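Long-range contacts in uncharacterized protein (Nocardia farcinica, PDB 3ESM), which is of unknown function but probably binds copper through a YcnI-like domain of immunoglobulin-like fold, part of a longer, probably membrane-bound protein: residues V5-P10 and P133-A138; T37-N42 and S102-Q107; R44-E49 and V90-L95. The protein carries 2 engineered substitutions. All coordinates share one frame; numbering follows the deposited sequence.

All three contacts are partly buried. Contact 2 lies deepest, its centre about 6 Å from the chain centre, and none of its touching residues is exposed; contact 3, about 12 Å out, has exposed R44 and R47 and a sulfate on its outer side. Contacts 2 and 3 are antiparallel strand pairs held by backbone hydrogen bonds, each within a different sheet; contact 1 spans the two sheets with apolar packing and a water bridge but no direct hydrogen bond. Strand 134-136 of contact 1 neighbours strand 100-109 of contact 2. F103 of contact 2 touches L135 of contact 1 and I92 of contact 3. Along the chain the contacts nest, 3 within 2 within 1.

Contact 1: residues V5-P10 and P133-A138; sequences VTADAP and PTLTLA
Torsions at V5 and L135 set the two ends of this contact. In V5 a chi1 of 170° swings CG1 opposite the backbone N and brings it to 3.8 Å from CG of the P133 ring, the two side chains crossing obliquely. In L135 a chi1 of -68° places CG beside the backbone N, and the branched end then leans across to segment 5-10, although the side chain does not set out in that direction. Its two methyls divide the work: CD1 of L135 meets CB of A9 at 4.1 Å, while CD2 of L135 lies 3.9 Å from the carbonyl O of A7. The small methyl of A7 fits between the proline and the leucine, its CB 3.9 Å from CB of P133 and within packing distance of L135 CD2.

These strands are not neighbours in a sheet. Strand 6-8 is an outermost strand of a four-stranded antiparallel sheet, bonded through its backbone to strand 18-25, whereas 134-136 pairs with 100-109 in the other sheet, so the contact joins the two sheets of the immunoglobulin-like sandwich along one border. The geometry agrees: the axes come no nearer than 6.8 Å and diverge by 34°, and no hydrogen bond passes directly between the segments. The backbones are closest at T6 and P133, then separate toward the C-terminal ends.

Water 1 spans the wider part, giving one hydrogen bond to A7 O and one to T134 O, each 2.8 Å long; both carbonyls thereby gain a donor that the facing segment does not offer. A7 also packs on F22 of strand 18-25. The T134 side chain points away from segment 5-10, and its OG1 is hydrogen-bonded to S102 OG and to the carbonyl of A132.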
loop_
_atom_site.group_PDB
_atom_site.type_symbol
_atom_site.label_atom_id
_atom_site.label_comp_id
_atom_site.label_asym_id
_atom_site.label_seq_id
_atom_site.Cartn_x
_atom_site.Cartn_y
_atom_site.Cartn_z
ATOM N N VAL A 5 -13.708 -1.217 -8.303
ATOM C CA VAL A 5 -13.999 -0.767 -6.942
ATOM C C VAL A 5 -15.190 0.157 -7.015
ATOM O O VAL A 5 -15.217 1.090 -7.823
ATOM C CB VAL A 5 -12.820 -0.004 -6.319
ATOM C CG1 VAL A 5 -13.269 0.640 -5.011
ATOM C CG2 VAL A 5 -11.658 -0.953 -6.111
ATOM N N THR A 6 -16.189 -0.072 -6.187
ATOM C CA THR A 6 -17.326 0.833 -6.215
ATOM C C THR A 6 -17.421 1.617 -4.926
ATOM O O THR A 6 -16.875 1.196 -3.908
ATOM C CB THR A 6 -18.634 0.094 -6.463
ATOM O OG1 THR A 6 -18.888 -0.853 -5.405
ATOM C CG2 THR A 6 -18.563 -0.624 -7.801
ATOM N N ALA A 7 -18.099 2.765 -5.000
ATOM C CA ALA A 7 -18.356 3.595 -3.833
ATOM C C ALA A 7 -19.863 3.692 -3.721
ATOM O O ALA A 7 -20.557 3.910 -4.714
ATOM C CB ALA A 7 -17.749 4.984 -3.997
ATOM N N ASP A 8 -20.385 3.486 -2.529
ATOM C CA ASP A 8 -21.821 3.597 -2.318
ATOM C C ASP A 8 -22.105 4.429 -1.082
ATOM O O ASP A 8 -21.475 4.244 -0.037
ATOM C CB ASP A 8 -22.453 2.214 -2.161
ATOM C CG ASP A 8 -23.936 2.212 -2.491
ATOM O OD1 ASP A 8 -24.281 2.299 -3.691
ATOM O OD2 ASP A 8 -24.754 2.124 -1.551
ATOM N N ALA A 9 -23.066 5.342 -1.209
ATOM C CA ALA A 9 -23.453 6.214 -0.125
ATOM C C ALA A 9 -24.787 6.849 -0.539
ATOM O O ALA A 9 -24.816 7.952 -1.083
ATOM C CB ALA A 9 -22.411 7.263 0.090
ATOM N N PRO A 10 -25.898 6.124 -0.322
ATOM C CA PRO A 10 -27.219 6.567 -0.796
ATOM C C PRO A 10 -27.571 7.995 -0.365
ATOM O O PRO A 10 -27.999 8.811 -1.194
ATOM C CB PRO A 10 -28.172 5.540 -0.167
ATOM C CG PRO A 10 -27.336 4.284 -0.100
ATOM C CD PRO A 10 -25.960 4.805 0.333
ATOM N N PRO A 133 -13.170 5.375 -7.879
ATOM C CA PRO A 133 -14.553 5.338 -7.442
ATOM C C PRO A 133 -15.095 6.763 -7.265
ATOM O O PRO A 133 -14.394 7.628 -6.732
ATOM C CB PRO A 133 -14.497 4.635 -6.087
ATOM C CG PRO A 133 -13.116 4.298 -5.830
ATOM C CD PRO A 133 -12.237 4.721 -6.934
ATOM N N THR A 134 -16.325 6.993 -7.690
ATOM C CA THR A 134 -16.837 8.363 -7.745
ATOM C C THR A 134 -18.253 8.411 -7.217
ATOM O O THR A 134 -19.005 7.421 -7.347
ATOM C CB THR A 134 -16.711 8.911 -9.225
ATOM O OG1 THR A 134 -15.329 8.930 -9.619
ATOM C CG2 THR A 134 -17.266 10.323 -9.338
ATOM N N LEU A 135 -18.617 9.519 -6.566
ATOM C CA LEU A 135 -20.004 9.736 -6.128
ATOM C C LEU A 135 -20.583 10.985 -6.765
ATOM O O LEU A 135 -19.873 11.952 -6.957
ATOM C CB LEU A 135 -20.093 9.961 -4.623
ATOM C CG LEU A 135 -19.790 8.816 -3.660
ATOM C CD1 LEU A 135 -19.845 9.380 -2.236
ATOM C CD2 LEU A 135 -20.808 7.718 -3.853
ATOM N N THR A 136 -21.879 10.935 -7.062
ATOM C CA THR A 136 -22.657 12.127 -7.422
ATOM C C THR A 136 -23.266 12.676 -6.175
ATOM O O THR A 136 -23.811 11.923 -5.373
ATOM C CB THR A 136 -23.803 11.760 -8.358
ATOM O OG1 THR A 136 -23.250 11.561 -9.652
ATOM C CG2 THR A 136 -24.866 12.878 -8.383
ATOM N N LEU A 137 -23.195 13.988 -6.009
ATOM C CA LEU A 137 -23.670 14.595 -4.786
ATOM C C LEU A 137 -24.900 15.430 -5.041
ATOM O O LEU A 137 -24.870 16.322 -5.890
ATOM C CB LEU A 137 -22.577 15.456 -4.179
ATOM C CG LEU A 137 -21.329 14.637 -3.870
ATOM C CD1 LEU A 137 -20.231 15.598 -3.410
ATOM C CD2 LEU A 137 -21.606 13.566 -2.828
ATOM N N ALA A 138 -25.963 15.126 -4.303
ATOM C CA ALA A 138 -27.212 15.854 -4.430
ATOM C C ALA A 138 -27.023 17.271 -3.948
ATOM O O ALA A 138 -26.208 17.563 -3.067
ATOM C CB ALA A 138 -28.323 15.167 -3.647
HETATM O O HOH W 1 -21.052 5.592 -6.905
#

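Contact 2: residues T37-N42 and S102-Q107; sequences TVTLPN and SFPAEQ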
loop_
_atom_site.group_PDB
_atom_site.type_symbol
_atom_site.label_atom_id
_atom_site.label_comp_id
_atom_site.label_asym_id
_atom_site.label_seq_id
_atom_site.Cartn_x
_atom_site.Cartn_y
_atom_site.Cartn_z
ATOM N N THR A 37 -5.858 1.672 0.358
ATOM C CA THR A 37 -5.676 3.054 0.766
ATOM C C THR A 37 -6.606 3.906 -0.083
ATOM O O THR A 37 -6.588 3.759 -1.289
ATOM C CB THR A 37 -4.201 3.495 0.574
ATOM O OG1 THR A 37 -3.414 2.905 1.650
ATOM C CG2 THR A 37 -4.079 4.998 0.685
ATOM N N VAL A 38 -7.401 4.777 0.520
ATOM C CA VAL A 38 -8.302 5.617 -0.276
ATOM C C VAL A 38 -8.012 7.061 0.005
ATOM O O VAL A 38 -7.875 7.459 1.159
ATOM C CB VAL A 38 -9.773 5.337 0.063
ATOM C CG1 VAL A 38 -10.686 6.305 -0.707
ATOM C CG2 VAL A 38 -10.117 3.915 -0.277
ATOM N N THR A 39 -7.959 7.866 -1.062
ATOM C CA THR A 39 -7.673 9.292 -0.928
ATOM C C THR A 39 -8.985 10.008 -0.657
ATOM O O THR A 39 -9.959 9.812 -1.395
ATOM C CB THR A 39 -7.092 9.816 -2.245
ATOM O OG1 THR A 39 -5.797 9.243 -2.465
ATOM C CG2 THR A 39 -6.991 11.320 -2.214
ATOM N N LEU A 40 -9.035 10.814 0.422
ATOM C CA LEU A 40 -10.271 11.469 0.850
ATOM C C LEU A 40 -10.225 12.940 0.513
ATOM O O LEU A 40 -9.165 13.525 0.406
ATOM C CB LEU A 40 -10.511 11.349 2.366
ATOM C CG LEU A 40 -10.597 9.900 2.869
ATOM C CD1 LEU A 40 -10.576 9.892 4.400
ATOM C CD2 LEU A 40 -11.879 9.258 2.352
ATOM N N PRO A 41 -11.404 13.536 0.365
ATOM C CA PRO A 41 -11.411 14.891 -0.142
ATOM C C PRO A 41 -11.221 15.907 1.019
ATOM O O PRO A 41 -12.043 16.827 1.243
ATOM C CB PRO A 41 -12.788 15.001 -0.814
ATOM C CG PRO A 41 -13.656 14.008 -0.099
ATOM C CD PRO A 41 -12.706 12.873 0.292
ATOM N N ASN A 42 -10.139 15.714 1.770
ATOM C CA ASN A 42 -9.752 16.679 2.782
ATOM C C ASN A 42 -10.921 17.073 3.665
ATOM O O ASN A 42 -11.201 18.270 3.817
ATOM C CB ASN A 42 -9.161 17.913 2.127
ATOM C CG ASN A 42 -7.789 17.666 1.494
ATOM O OD1 ASN A 42 -7.072 18.620 1.144
ATOM N ND2 ASN A 42 -7.427 16.407 1.329
ATOM N N SER A 102 -14.409 12.281 -6.360
ATOM C CA SER A 102 -13.771 10.982 -6.621
ATOM C C SER A 102 -12.893 10.619 -5.436
ATOM O O SER A 102 -12.427 11.502 -4.713
ATOM C CB SER A 102 -12.980 10.967 -7.927
ATOM O OG SER A 102 -13.941 11.115 -9.009
ATOM N N PHE A 103 -12.629 9.315 -5.323
ATOM C CA PHE A 103 -11.812 8.767 -4.234
ATOM C C PHE A 103 -10.750 7.850 -4.820
ATOM O O PHE A 103 -10.892 6.649 -4.783
ATOM C CB PHE A 103 -12.673 7.991 -3.242
ATOM C CG PHE A 103 -13.802 8.779 -2.659
ATOM C CD1 PHE A 103 -13.641 9.500 -1.481
ATOM C CD2 PHE A 103 -15.040 8.786 -3.283
ATOM C CE1 PHE A 103 -14.710 10.227 -0.919
ATOM C CE2 PHE A 103 -16.125 9.508 -2.735
ATOM C CZ PHE A 103 -15.954 10.237 -1.551
ATOM N N PRO A 104 -9.675 8.428 -5.331
ATOM C CA PRO A 104 -8.584 7.620 -5.915
ATOM C C PRO A 104 -8.157 6.576 -4.864
ATOM O O PRO A 104 -8.095 6.913 -3.674
ATOM C CB PRO A 104 -7.486 8.647 -6.167
ATOM C CG PRO A 104 -8.232 9.944 -6.390
ATOM C CD PRO A 104 -9.477 9.885 -5.514
ATOM N N ALA A 105 -7.906 5.336 -5.278
ATOM C CA ALA A 105 -7.576 4.290 -4.290
ATOM C C ALA A 105 -6.382 3.473 -4.755
ATOM O O ALA A 105 -6.062 3.441 -5.956
ATOM C CB ALA A 105 -8.747 3.410 -4.055
ATOM N N GLU A 106 -5.713 2.822 -3.802
ATOM C CA GLU A 106 -4.583 1.945 -4.123
ATOM C C GLU A 106 -4.769 0.634 -3.384
ATOM O O GLU A 106 -4.927 0.643 -2.159
ATOM C CB GLU A 106 -3.287 2.585 -3.716
ATOM C CG GLU A 106 -3.075 3.924 -4.404
ATOM C CD GLU A 106 -2.601 3.746 -5.842
ATOM O OE1 GLU A 106 -1.999 2.697 -6.161
ATOM O OE2 GLU A 106 -2.817 4.693 -6.635
ATOM N N GLN A 107 -4.806 -0.466 -4.145
ATOM C CA GLN A 107 -5.157 -1.797 -3.595
ATOM C C GLN A 107 -3.923 -2.678 -3.582
ATOM O O GLN A 107 -3.356 -2.957 -4.633
ATOM C CB GLN A 107 -6.223 -2.436 -4.503
ATOM C CG GLN A 107 -6.722 -3.820 -4.070
ATOM C CD GLN A 107 -7.665 -4.421 -5.131
ATOM O OE1 GLN A 107 -7.919 -3.774 -6.148
ATOM N NE2 GLN A 107 -8.192 -5.626 -4.886
HETATM O O HOH W 2 -10.913 12.227 -2.600
HETATM O O HOH W 3 -5.146 6.511 -3.056
#
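The carbonyl oxygen of P104 accepts the N-H of T39 at 2.8 Å (T39 N to P104 O), with the donor nearly along the C=O axis at 176°. Water 3 adds a weak bond to P104 O and also pairs with OG1 of T39. Strands 33-43 and 100-109 are neighbours here in the six-stranded antiparallel sheet of the immunoglobulin-like sandwich. T37 and E106 form a hydrogen-bonded pair: T37 N reaches E106 O at 2.9 Å and E106 N reaches T37 O at 2.8 Å, both in the carbonyl plane.

V38 faces A105. Its CG1, opposite the backbone N (chi1 176°), touches CB of F103 at 3.6 Å, while CG2 goes to A105. CD of P41 meets CE1 of the F103 ring at 3.5 Å, approaching obliquely, and F22 meets that ring edge-to-face. F103 N links onward to P133. G112, D111 and V114 of the second subunit pack on T37, T39 and E106.

P104 can accept the N-H of T39 but, as a proline, has none to return. T39 O therefore takes a proton from water 2 (2.9 Å), which also donates to S102 O (2.7 Å), replacing the missing direct bond.

Contact 3: residues R44-E49 and V90-L95; sequences RSARTE and VSIGPL. With SO4 (sulfate ion), chain B.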
loop_
_atom_site.group_PDB
_atom_site.type_symbol
_atom_site.label_atom_id
_atom_site.label_comp_id
_atom_site.label_asym_id
_atom_site.label_seq_id
_atom_site.Cartn_x
_atom_site.Cartn_y
_atom_site.Cartn_z
ATOM N N ARG A 44 -13.320 17.266 7.243
ATOM C CA ARG A 44 -13.065 17.541 8.659
ATOM C C ARG A 44 -13.176 16.264 9.490
ATOM O O ARG A 44 -12.417 16.053 10.457
ATOM C CB ARG A 44 -14.071 18.561 9.209
ATOM C CG ARG A 44 -14.128 19.858 8.496
ATOM C CD ARG A 44 -13.229 20.879 9.180
ATOM N NE ARG A 44 -12.018 20.219 9.652
ATOM C CZ ARG A 44 -10.831 20.803 9.765
ATOM N NH1 ARG A 44 -10.678 22.083 9.442
ATOM N NH2 ARG A 44 -9.800 20.095 10.195
ATOM N N SER A 45 -14.154 15.425 9.147
ATOM C CA SER A 45 -14.459 14.267 9.954
ATOM C C SER A 45 -14.283 13.015 9.105
ATOM O O SER A 45 -14.707 13.005 7.948
ATOM C CB SER A 45 -15.900 14.328 10.445
ATOM O OG SER A 45 -16.194 13.167 11.211
ATOM N N ALA A 46 -13.668 11.974 9.678
ATOM C CA ALA A 46 -13.546 10.682 8.999
ATOM C C ALA A 46 -13.319 9.613 10.055
ATOM O O ALA A 46 -12.330 9.676 10.806
ATOM C CB ALA A 46 -12.381 10.704 8.031
ATOM N N ARG A 47 -14.237 8.655 10.135
ATOM C CA ARG A 47 -14.190 7.622 11.156
ATOM C C ARG A 47 -14.461 6.316 10.455
ATOM O O ARG A 47 -15.431 6.207 9.702
ATOM C CB ARG A 47 -15.323 7.823 12.194
ATOM C CG ARG A 47 -15.192 9.036 13.091
ATOM C CD ARG A 47 -16.556 9.524 13.640
ATOM N NE ARG A 47 -17.417 8.455 14.134
ATOM C CZ ARG A 47 -17.610 8.178 15.426
ATOM N NH1 ARG A 47 -16.994 8.896 16.361
ATOM N NH2 ARG A 47 -18.407 7.176 15.789
ATOM N N THR A 48 -13.633 5.311 10.718
ATOM C CA THR A 48 -13.884 3.983 10.196
ATOM C C THR A 48 -14.685 3.163 11.186
ATOM O O THR A 48 -14.829 3.519 12.364
ATOM C CB THR A 48 -12.567 3.226 9.919
ATOM O OG1 THR A 48 -11.765 3.200 11.113
ATOM C CG2 THR A 48 -11.790 3.924 8.800
ATOM N N GLU A 49 -15.240 2.059 10.721
ATOM C CA GLU A 49 -15.882 1.199 11.683
ATOM C C GLU A 49 -15.067 -0.049 11.884
ATOM O O GLU A 49 -14.328 -0.471 10.992
ATOM C CB GLU A 49 -17.307 0.891 11.303
ATOM C CG GLU A 49 -17.474 0.267 9.976
ATOM C CD GLU A 49 -18.932 0.159 9.611
ATOM O OE1 GLU A 49 -19.352 -0.932 9.151
ATOM O OE2 GLU A 49 -19.658 1.172 9.796
ATOM N N VAL A 90 -16.169 3.976 5.625
ATOM C CA VAL A 90 -15.685 5.146 6.337
ATOM C C VAL A 90 -16.789 6.211 6.352
ATOM O O VAL A 90 -17.430 6.447 5.339
ATOM C CB VAL A 90 -14.376 5.685 5.712
ATOM C CG1 VAL A 90 -14.585 6.149 4.245
ATOM C CG2 VAL A 90 -13.703 6.775 6.588
ATOM N N SER A 91 -16.992 6.831 7.503
ATOM C CA SER A 91 -17.991 7.883 7.632
ATOM C C SER A 91 -17.289 9.221 7.556
ATOM O O SER A 91 -16.418 9.505 8.371
ATOM C CB SER A 91 -18.690 7.760 8.978
ATOM O OG SER A 91 -19.514 8.888 9.209
ATOM N N ILE A 92 -17.667 10.045 6.579
ATOM C CA ILE A 92 -16.929 11.282 6.363
ATOM C C ILE A 92 -17.859 12.458 6.126
ATOM O O ILE A 92 -19.014 12.295 5.677
ATOM C CB ILE A 92 -16.006 11.163 5.128
ATOM C CG1 ILE A 92 -16.822 10.897 3.853
ATOM C CG2 ILE A 92 -14.983 10.066 5.367
ATOM C CD1 ILE A 92 -16.005 10.809 2.528
ATOM N N GLY A 93 -17.319 13.639 6.396
ATOM C CA GLY A 93 -18.011 14.868 6.034
ATOM C C GLY A 93 -17.251 16.059 6.552
ATOM O O GLY A 93 -16.337 15.932 7.382
ATOM N N PRO A 94 -17.627 17.238 6.072
ATOM C CA PRO A 94 -18.644 17.416 5.033
ATOM C C PRO A 94 -18.080 17.133 3.662
ATOM O O PRO A 94 -16.922 17.450 3.411
ATOM C CB PRO A 94 -18.972 18.912 5.126
ATOM C CG PRO A 94 -17.716 19.539 5.624
ATOM C CD PRO A 94 -17.074 18.511 6.552
ATOM N N LEU A 95 -18.903 16.541 2.796
ATOM C CA LEU A 95 -18.564 16.334 1.396
ATOM C C LEU A 95 -18.551 17.659 0.668
ATOM O O LEU A 95 -19.252 18.586 1.067
ATOM C CB LEU A 95 -19.566 15.387 0.760
ATOM C CG LEU A 95 -19.540 13.972 1.340
ATOM C CD1 LEU A 95 -20.701 13.154 0.823
ATOM C CD2 LEU A 95 -18.203 13.270 1.009
HETATM S S SO4 B . -13.596 12.964 13.553
HETATM O O1 SO4 B . -13.306 12.220 14.786
HETATM O O2 SO4 B . -13.197 12.198 12.370
HETATM O O3 SO4 B . -15.028 13.245 13.553
HETATM O O4 SO4 B . -12.798 14.190 13.520
#
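A classic beta bulge lies at the start of strand 45-48, where it pairs with strand 85-93 at the border of the four-stranded antiparallel sheet: R44 and S45 both face G93. The strand axes run at 173° to each other. S45 N donates to G93 O at 2.9 Å, and G93 N returns a longer bond of 3.1 Å to S45 O, its donor tilted 31° from the carbonyl plane. The next hydrogen-bonded pair is regular, with R47 N to S91 O at 2.9 Å and S91 N to R47 O at 2.8 Å. At the bulge, the aliphatic part of R44 lies alongside the ring of P94, which follows a cis peptide bond; CG of R44 is 3.8 Å from CD of P94, and the guanidinium carries on to the carbonyl of K63.

Between these pairs, A46 and I92 form a non-hydrogen-bonded pair whose side chains face the sandwich interior. CB of A46 touches CG2 of I92 at 3.8 Å, and CG2 of T48 packs across CG2 of V90. Residues of the opposing sheet cover this side: A66 and V58 lie on A46, and W71 on both T48 and V90.

The N-H of A46 points away from strand 85-93 and donates to O2 of a sulfate ion at 2.7 Å. A chi1 of 179° sets OG of S45 opposite its backbone N, where it donates to O3 of the sulfate at 2.6 Å. R60 adds a third hydrogen bond through NH2, and the methylenes of R47 border the ion.

The sulfate probably came from the crystallisation liquor, so its presence is not evidence of a natural ligand; it does mark an outward backbone N-H, a hydroxyl and an arginine that can together hold an anion at this strand.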